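Local structure of glucose-6-phosphate dehydrogenase (Trypanosoma cruzi, 5AQ1) at residues Gly89-Leu94 and Asn103-Ile108; Arg31-Val36 and Glu448-Asn453. The protein catalyses, as glucose-6-phosphate dehydrogenase, the NADP-dependent oxidation of glucose 6-phosphate, the step that opens the pentose phosphate pathway. All coordinates share one frame; numbering follows the deposited sequence.

In the fold
Both contacts are buried and apolar, their centres about 19 Å apart and their nearest atoms about 7 Å. Contact 1 lies within the Rossmann-type coenzyme domain, and contact 2 joins that domain to the C-terminal part of the chain. Contact 1 is local: its two segments belong to one crossover and meet through aromatic rings and a leucine. Contact 2 is long-range, bringing the end of helix 441-451 against strand 33-38, the first strand of the parallel sheet, through aliphatic methyl groups alone. Along the sequence, contact 1 is nested within the loop that contact 2 closes. Helix 43-58, which follows strand 33-38, supplies Phe-54 to the aromatic cluster of contact 1.

Contact 1: residues Gly89-Leu94 and Asn103-Ile108; sequences GFFTRL and NFLRRI
Phe-91 and Phe-104 mark the nearest approach of the two backbones, yet the CA of Phe-91 is 11.1 Å from the CA of Phe-104, and side chains span the gap. Residues 89-94 form an irregular loop after helix 79-87; residues 103-108 carry the last part of the short helix 101-105 and a type I turn from Leu-105 to Ile-108 leading into strand 108-112. Both segments belong to the crossover between strands 67-72 and 108-112, parallel neighbours in the Rossmann-type sheet of the coenzyme domain. Here the outer end of the buried Phe-91 ring meets Phe-104 and Leu-105 together. CZ of Phe-91 lies 3.8 Å from CE2 of Phe-104, arriving at the edge of the Phe-104 ring and close to its plane. The two ring planes are inclined at 68°, with centroids 5.8 Å apart. Phe-104 reaches this position because its CG is anti to the backbone N (chi1 176°), which carries the ring out from the helix to where CE2 can meet Phe-91. Phe-54 of helix 43-58 stacks on Phe-91 and also meets Phe-104, on which Tyr-57 of the same helix packs too. Lys-83 NZ hydrogen-bonds to the carbonyl oxygens of Leu-105 and Ile-108, tying the turn back to helix 79-87. On the leucine side, the CD2 methyl of Leu-105 sits at the edge of the Phe-91 ring, near its plane, 4.0 Å from CE2 of Phe-91.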
ATOM      1  N   GLY B  89      44.383  20.755 -26.473  1.00 51.03           N
ATOM      2  CA  GLY B  89      44.807  19.400 -26.130  1.00 51.47           C
ATOM      3  C   GLY B  89      43.805  18.599 -25.314  1.00 50.70           C
ATOM      4  O   GLY B  89      43.794  17.372 -25.389  1.00 52.23           O
ATOM      5  N   PHE B  90      42.965  19.283 -24.539  1.00 49.91           N
ATOM      6  CA  PHE B  90      41.972  18.614 -23.692  1.00 49.19           C
ATOM      7  C   PHE B  90      40.566  18.546 -24.298  1.00 48.44           C
ATOM      8  O   PHE B  90      39.647  18.032 -23.660  1.00 45.76           O
ATOM      9  CB  PHE B  90      41.914  19.293 -22.324  1.00 49.23           C
ATOM     10  CG  PHE B  90      43.196  19.199 -21.550  1.00 49.88           C
ATOM     11  CD1 PHE B  90      44.174  20.174 -21.683  1.00 50.42           C
ATOM     12  CD2 PHE B  90      43.427  18.137 -20.686  1.00 49.66           C
ATOM     13  CE1 PHE B  90      45.358  20.092 -20.971  1.00 51.43           C
ATOM     14  CE2 PHE B  90      44.610  18.049 -19.971  1.00 50.28           C
ATOM     15  CZ  PHE B  90      45.577  19.028 -20.112  1.00 51.06           C
ATOM     16  N   PHE B  91      40.395  19.047 -25.520  1.00 51.02           N
ATOM     17  CA  PHE B  91      39.101  18.959 -26.199  1.00 53.14           C
ATOM     18  C   PHE B  91      38.901  17.552 -26.749  1.00 57.59           C
ATOM     19  O   PHE B  91      39.843  16.924 -27.238  1.00 58.54           O
ATOM     20  CB  PHE B  91      38.988  19.972 -27.350  1.00 52.93           C
ATOM     21  CG  PHE B  91      39.130  21.418 -26.938  1.00 51.81           C
ATOM     22  CD1 PHE B  91      39.120  21.810 -25.597  1.00 50.97           C
ATOM     23  CD2 PHE B  91      39.237  22.402 -27.915  1.00 50.92           C
ATOM     24  CE1 PHE B  91      39.249  23.146 -25.252  1.00 50.84           C
ATOM     25  CE2 PHE B  91      39.360  23.736 -27.572  1.00 50.31           C
ATOM     26  CZ  PHE B  91      39.365  24.110 -26.240  1.00 50.06           C
ATOM     27  N   THR B  92      37.665  17.069 -26.678  1.00 62.55           N
ATOM     28  CA  THR B  92      37.323  15.731 -27.146  1.00 68.80           C
ATOM     29  C   THR B  92      36.281  15.816 -28.255  1.00 76.47           C
ATOM     30  O   THR B  92      35.741  16.893 -28.530  1.00 75.80           O
ATOM     31  CB  THR B  92      36.780  14.853 -25.997  1.00 68.75           C
ATOM     32  OG1 THR B  92      35.497  15.334 -25.573  1.00 66.84           O
ATOM     33  CG2 THR B  92      37.750  14.851 -24.817  1.00 67.51           C
ATOM     34  N   ARG B  93      36.017  14.672 -28.887  1.00 86.95           N
ATOM     35  CA  ARG B  93      35.037  14.559 -29.968  1.00 93.39           C
ATOM     36  C   ARG B  93      35.349  15.512 -31.126  1.00 96.42           C
ATOM     37  O   ARG B  93      34.445  16.018 -31.798  1.00 98.77           O
ATOM     38  CB  ARG B  93      33.624  14.807 -29.419  1.00 95.86           C
ATOM     39  CG  ARG B  93      33.253  13.988 -28.174  1.00 95.62           C
ATOM     40  CD  ARG B  93      31.875  13.358 -28.266  1.00 98.05           C
ATOM     41  NE  ARG B  93      30.854  14.206 -28.861  1.00 99.86           N
ATOM     42  CZ  ARG B  93      30.273  14.004 -30.048  1.00100.99           C
ATOM     43  NH1 ARG B  93      30.615  12.995 -30.854  1.00101.51           N
ATOM     44  NH2 ARG B  93      29.337  14.848 -30.446  1.00 98.39           N
ATOM     45  N   LEU B  94      36.642  15.725 -31.356  1.00 99.16           N
ATOM     46  CA  LEU B  94      37.124  16.630 -32.393  1.00107.84           C
ATOM     47  C   LEU B  94      36.770  16.109 -33.782  1.00119.67           C
ATOM     48  O   LEU B  94      36.269  16.853 -34.628  1.00122.10           O
ATOM     49  CB  LEU B  94      38.644  16.805 -32.270  1.00107.82           C
ATOM     50  CG  LEU B  94      39.126  17.674 -31.106  1.00105.05           C
ATOM     51  CD1 LEU B  94      40.554  17.331 -30.708  1.00103.67           C
ATOM     52  CD2 LEU B  94      39.009  19.145 -31.468  1.00105.39           C
ATOM     53  N   ASN B 103      37.500  28.541 -34.632  1.00 55.73           N
ATOM     54  CA  ASN B 103      36.349  29.424 -34.410  1.00 54.17           C
ATOM     55  C   ASN B 103      36.036  29.606 -32.932  1.00 50.74           C
ATOM     56  O   ASN B 103      35.758  30.722 -32.489  1.00 50.98           O
ATOM     57  CB  ASN B 103      35.104  28.896 -35.137  1.00 55.85           C
ATOM     58  CG  ASN B 103      35.172  29.094 -36.642  1.00 58.16           C
ATOM     59  OD1 ASN B 103      35.908  29.947 -37.141  1.00 59.35           O
ATOM     60  ND2 ASN B 103      34.395  28.305 -37.376  1.00 59.05           N
ATOM     61  N   PHE B 104      36.089  28.514 -32.175  1.00 47.62           N
ATOM     62  CA  PHE B 104      35.888  28.584 -30.732  1.00 45.47           C
ATOM     63  C   PHE B 104      37.023  29.330 -30.027  1.00 45.33           C
ATOM     64  O   PHE B 104      36.772  30.179 -29.173  1.00 44.01           O
ATOM     65  CB  PHE B 104      35.734  27.187 -30.129  1.00 44.35           C
ATOM     66  CG  PHE B 104      35.626  27.188 -28.629  1.00 42.32           C
ATOM     67  CD1 PHE B 104      34.523  27.750 -28.003  1.00 41.27           C
ATOM     68  CD2 PHE B 104      36.633  26.641 -27.844  1.00 41.71           C
ATOM     69  CE1 PHE B 104      34.420  27.763 -26.625  1.00 40.11           C
ATOM     70  CE2 PHE B 104      36.535  26.648 -26.465  1.00 40.89           C
ATOM     71  CZ  PHE B 104      35.427  27.210 -25.855  1.00 40.34           C
ATOM     72  N   LEU B 105      38.267  29.017 -30.388  1.00 46.83           N
ATOM     73  CA  LEU B 105      39.435  29.671 -29.785  1.00 46.94           C
ATOM     74  C   LEU B 105      39.469  31.170 -30.077  1.00 46.95           C
ATOM     75  O   LEU B 105      40.003  31.944 -29.286  1.00 46.38           O
ATOM     76  CB  LEU B 105      40.741  29.013 -30.251  1.00 47.86           C
ATOM     77  CG  LEU B 105      40.961  27.548 -29.858  1.00 48.30           C
ATOM     78  CD1 LEU B 105      42.298  27.059 -30.394  1.00 49.57           C
ATOM     79  CD2 LEU B 105      40.882  27.345 -28.349  1.00 47.03           C
ATOM     80  N   ARG B 106      38.889  31.579 -31.202  1.00 48.23           N
ATOM     81  CA  ARG B 106      38.738  33.004 -31.519  1.00 49.68           C
ATOM     82  C   ARG B 106      37.916  33.764 -30.471  1.00 46.88           C
ATOM     83  O   ARG B 106      38.087  34.970 -30.307  1.00 46.76           O
ATOM     84  CB  ARG B 106      38.113  33.194 -32.907  1.00 52.84           C
ATOM     85  CG  ARG B 106      39.109  33.503 -34.008  1.00 57.17           C
ATOM     86  CD  ARG B 106      38.419  33.533 -35.387  1.00 61.09           C
ATOM     87  NE  ARG B 106      38.505  32.249 -36.098  1.00 66.29           N
ATOM     88  CZ  ARG B 106      39.559  31.825 -36.800  1.00 70.90           C
ATOM     89  NH1 ARG B 106      40.661  32.569 -36.906  1.00 71.81           N
ATOM     90  NH2 ARG B 106      39.512  30.637 -37.406  1.00 72.32           N
ATOM     91  N   ARG B 107      37.035  33.057 -29.767  1.00 44.69           N
ATOM     92  CA  ARG B 107      36.197  33.660 -28.731  1.00 43.06           C
ATOM     93  C   ARG B 107      36.897  33.788 -27.374  1.00 42.00           C
ATOM     94  O   ARG B 107      36.350  34.409 -26.467  1.00 41.24           O
ATOM     95  CB  ARG B 107      34.903  32.851 -28.547  1.00 41.90           C
ATOM     96  CG  ARG B 107      34.134  32.519 -29.825  1.00 42.22           C
ATOM     97  CD  ARG B 107      34.014  33.694 -30.787  1.00 42.81           C
ATOM     98  NE  ARG B 107      33.526  34.903 -30.128  1.00 42.20           N
ATOM     99  CZ  ARG B 107      33.444  36.100 -30.703  1.00 42.63           C
ATOM    100  NH1 ARG B 107      33.807  36.276 -31.971  1.00 44.30           N
ATOM    101  NH2 ARG B 107      32.991  37.133 -30.001  1.00 41.74           N
ATOM    102  N   ILE B 108      38.090  33.213 -27.230  1.00 41.85           N
ATOM    103  CA  ILE B 108      38.790  33.211 -25.946  1.00 41.16           C
ATOM    104  C   ILE B 108      39.852  34.302 -25.884  1.00 41.34           C
ATOM    105  O   ILE B 108      40.683  34.407 -26.778  1.00 41.90           O
ATOM    106  CB  ILE B 108      39.460  31.849 -25.665  1.00 41.05           C
ATOM    107  CG1 ILE B 108      38.403  30.741 -25.640  1.00 40.40           C
ATOM    108  CG2 ILE B 108      40.210  31.887 -24.335  1.00 40.84           C
ATOM    109  CD1 ILE B 108      38.954  29.345 -25.426  1.00 40.73           C
TER

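Contact 2: residues Arg31-Val36 and Glu448-Asn453; sequences RALTIV and EALLGN
Leu-450 reaches across to Leu-33 and Ile-35 with a single methyl group. Its CD2 lies 3.9 Å from CD1 of Leu-33, and the other branch of that leucine is almost as near, with Leu-33 CD2 4.0 Å from Leu-450 CD2. The methyl therefore touches both prongs of the Leu-33 fork, and the two leucine side chains cross at about a right angle. Ile-35 adds a looser contact through the end of its chain, its CD1 4.4 Å from Leu-450 CD2. Leu-33 has a trans first torsion (chi1 179°), which carries both its methyls out to the helix. Leu-33 and Ile-35, two residues apart, share one face of strand 33-38, while Thr-34 and Val-36 between and beyond them pack on helix 118-134. This is the first strand of the Rossmann-type parallel sheet, held in its interior by backbone hydrogen bonds to Asn-67 of one neighbouring strand and to Asn-143 and Leu-145 of the other. Leu-62 and Leu-145 also touch Leu-450, widening the apolar patch. Helix 441-451 belongs to the C-terminal domain, so the contact joins that domain to the coenzyme domain. The leucine sits near its C-terminal end, which closes in a Schellman motif: Asn-453 N hydrogen-bonds to Glu-448 O at 3.0 Å, and Gly-452, at positive phi (87°), makes a weak hydrogen bond from its N to Ala-449 O. Arg-176 meets the carbonyl end of the helix, its NH1 hydrogen-bonding to Ala-449 O and weakly to Leu-450 O. Farther out, Glu-448 OE1 accepts a hydrogen bond from Asn-456 ND2, beyond the turn.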
ATOM      1  N   ARG B  31      21.308  39.774 -26.087  1.00 56.05           N
ATOM      2  CA  ARG B  31      22.162  40.601 -25.242  1.00 51.77           C
ATOM      3  C   ARG B  31      23.552  39.974 -25.141  1.00 47.85           C
ATOM      4  O   ARG B  31      23.696  38.754 -25.216  1.00 48.22           O
ATOM      5  CB  ARG B  31      21.523  40.729 -23.858  1.00 51.86           C
ATOM      6  CG  ARG B  31      22.410  41.332 -22.786  1.00 52.30           C
ATOM      7  CD  ARG B  31      21.578  41.786 -21.597  1.00 52.83           C
ATOM      8  NE  ARG B  31      20.930  43.075 -21.840  1.00 53.49           N
ATOM      9  CZ  ARG B  31      20.007  43.621 -21.052  1.00 52.96           C
ATOM     10  NH1 ARG B  31      19.592  42.993 -19.956  1.00 52.36           N
ATOM     11  NH2 ARG B  31      19.490  44.804 -21.365  1.00 53.12           N
ATOM     12  N   ALA B  32      24.572  40.813 -24.976  1.00 43.67           N
ATOM     13  CA  ALA B  32      25.956  40.346 -24.899  1.00 40.98           C
ATOM     14  C   ALA B  32      26.133  39.336 -23.771  1.00 38.90           C
ATOM     15  O   ALA B  32      25.475  39.435 -22.737  1.00 38.17           O
ATOM     16  CB  ALA B  32      26.904  41.520 -24.703  1.00 41.20           C
ATOM     17  N   LEU B  33      27.023  38.369 -23.984  1.00 37.66           N
ATOM     18  CA  LEU B  33      27.343  37.352 -22.983  1.00 35.43           C
ATOM     19  C   LEU B  33      28.851  37.273 -22.788  1.00 34.99           C
ATOM     20  O   LEU B  33      29.591  37.024 -23.740  1.00 36.29           O
ATOM     21  CB  LEU B  33      26.813  35.982 -23.411  1.00 34.71           C
ATOM     22  CG  LEU B  33      27.107  34.807 -22.467  1.00 33.80           C
ATOM     23  CD1 LEU B  33      26.613  35.079 -21.054  1.00 33.33           C
ATOM     24  CD2 LEU B  33      26.484  33.530 -23.003  1.00 33.52           C
ATOM     25  N   THR B  34      29.297  37.485 -21.555  1.00 33.94           N
ATOM     26  CA  THR B  34      30.704  37.369 -21.207  1.00 33.99           C
ATOM     27  C   THR B  34      30.869  36.325 -20.102  1.00 33.54           C
ATOM     28  O   THR B  34      30.274  36.447 -19.032  1.00 32.42           O
ATOM     29  CB  THR B  34      31.285  38.721 -20.743  1.00 34.59           C
ATOM     30  OG1 THR B  34      30.977  39.737 -21.706  1.00 35.04           O
ATOM     31  CG2 THR B  34      32.796  38.634 -20.581  1.00 34.95           C
ATOM     32  N   ILE B  35      31.675  35.300 -20.381  1.00 33.89           N
ATOM     33  CA  ILE B  35      31.989  34.248 -19.418  1.00 33.14           C
ATOM     34  C   ILE B  35      33.438  34.413 -18.960  1.00 33.66           C
ATOM     35  O   ILE B  35      34.368  34.190 -19.737  1.00 34.59           O
ATOM     36  CB  ILE B  35      31.789  32.848 -20.033  1.00 32.88           C
ATOM     37  CG1 ILE B  35      30.335  32.683 -20.482  1.00 32.97           C
ATOM     38  CG2 ILE B  35      32.171  31.758 -19.034  1.00 32.23           C
ATOM     39  CD1 ILE B  35      30.062  31.422 -21.274  1.00 33.20           C
ATOM     40  N   VAL B  36      33.626  34.807 -17.703  1.00 33.67           N
ATOM     41  CA  VAL B  36      34.961  35.044 -17.156  1.00 34.39           C
ATOM     42  C   VAL B  36      35.411  33.847 -16.321  1.00 34.54           C
ATOM     43  O   VAL B  36      34.817  33.545 -15.285  1.00 35.60           O
ATOM     44  CB  VAL B  36      35.002  36.317 -16.286  1.00 34.36           C
ATOM     45  CG1 VAL B  36      36.432  36.637 -15.878  1.00 34.98           C
ATOM     46  CG2 VAL B  36      34.390  37.495 -17.030  1.00 34.47           C
ATOM     47  N   GLU B 448      22.962  25.124 -17.725  1.00 36.34           N
ATOM     48  CA  GLU B 448      21.849  25.426 -16.830  1.00 37.53           C
ATOM     49  C   GLU B 448      22.063  26.732 -16.046  1.00 37.84           C
ATOM     50  O   GLU B 448      21.100  27.447 -15.754  1.00 37.63           O
ATOM     51  CB  GLU B 448      21.597  24.247 -15.886  1.00 38.19           C
ATOM     52  CG  GLU B 448      20.988  23.043 -16.590  1.00 39.38           C
ATOM     53  CD  GLU B 448      21.131  21.751 -15.809  1.00 41.24           C
ATOM     54  OE1 GLU B 448      21.225  21.805 -14.566  1.00 42.49           O
ATOM     55  OE2 GLU B 448      21.145  20.670 -16.441  1.00 43.83           O
ATOM     56  N   ALA B 449      23.318  27.040 -15.715  1.00 36.77           N
ATOM     57  CA  ALA B 449      23.663  28.325 -15.099  1.00 36.40           C
ATOM     58  C   ALA B 449      23.374  29.492 -16.049  1.00 36.79           C
ATOM     59  O   ALA B 449      22.894  30.542 -15.619  1.00 37.48           O
ATOM     60  CB  ALA B 449      25.122  28.341 -14.673  1.00 35.99           C
ATOM     61  N   LEU B 450      23.656  29.300 -17.336  1.00 35.75           N
ATOM     62  CA  LEU B 450      23.361  30.315 -18.347  1.00 36.24           C
ATOM     63  C   LEU B 450      21.865  30.498 -18.556  1.00 36.15           C
ATOM     64  O   LEU B 450      21.408  31.605 -18.830  1.00 36.16           O
ATOM     65  CB  LEU B 450      24.027  29.963 -19.681  1.00 37.36           C
ATOM     66  CG  LEU B 450      25.556  30.050 -19.699  1.00 37.95           C
ATOM     67  CD1 LEU B 450      26.116  29.371 -20.939  1.00 38.62           C
ATOM     68  CD2 LEU B 450      26.022  31.498 -19.621  1.00 38.49           C
ATOM     69  N   LEU B 451      21.105  29.412 -18.435  1.00 36.18           N
ATOM     70  CA  LEU B 451      19.648  29.492 -18.525  1.00 37.00           C
ATOM     71  C   LEU B 451      19.017  30.058 -17.252  1.00 36.53           C
ATOM     72  O   LEU B 451      17.865  30.479 -17.270  1.00 37.20           O
ATOM     73  CB  LEU B 451      19.047  28.119 -18.842  1.00 38.08           C
ATOM     74  CG  LEU B 451      19.342  27.552 -20.237  1.00 39.63           C
ATOM     75  CD1 LEU B 451      18.755  26.152 -20.363  1.00 39.37           C
ATOM     76  CD2 LEU B 451      18.824  28.461 -21.346  1.00 39.98           C
ATOM     77  N   GLY B 452      19.761  30.058 -16.148  1.00 35.87           N
ATOM     78  CA  GLY B 452      19.273  30.610 -14.888  1.00 35.66           C
ATOM     79  C   GLY B 452      18.498  29.611 -14.048  1.00 35.08           C
ATOM     80  O   GLY B 452      17.799  30.003 -13.114  1.00 34.35           O
ATOM     81  N   ASN B 453      18.642  28.323 -14.372  1.00 34.87           N
ATOM     82  CA  ASN B 453      17.990  27.244 -13.649  1.00 34.22           C
ATOM     83  C   ASN B 453      18.882  26.738 -12.517  1.00 34.37           C
ATOM     84  O   ASN B 453      19.919  26.118 -12.761  1.00 32.31           O
ATOM     85  CB  ASN B 453      17.654  26.100 -14.609  1.00 34.85           C
ATOM     86  CG  ASN B 453      16.957  24.937 -13.926  1.00 35.69           C
ATOM     87  OD1 ASN B 453      16.654  24.985 -12.735  1.00 35.35           O
ATOM     88  ND2 ASN B 453      16.701  23.881 -14.686  1.00 36.96           N
TER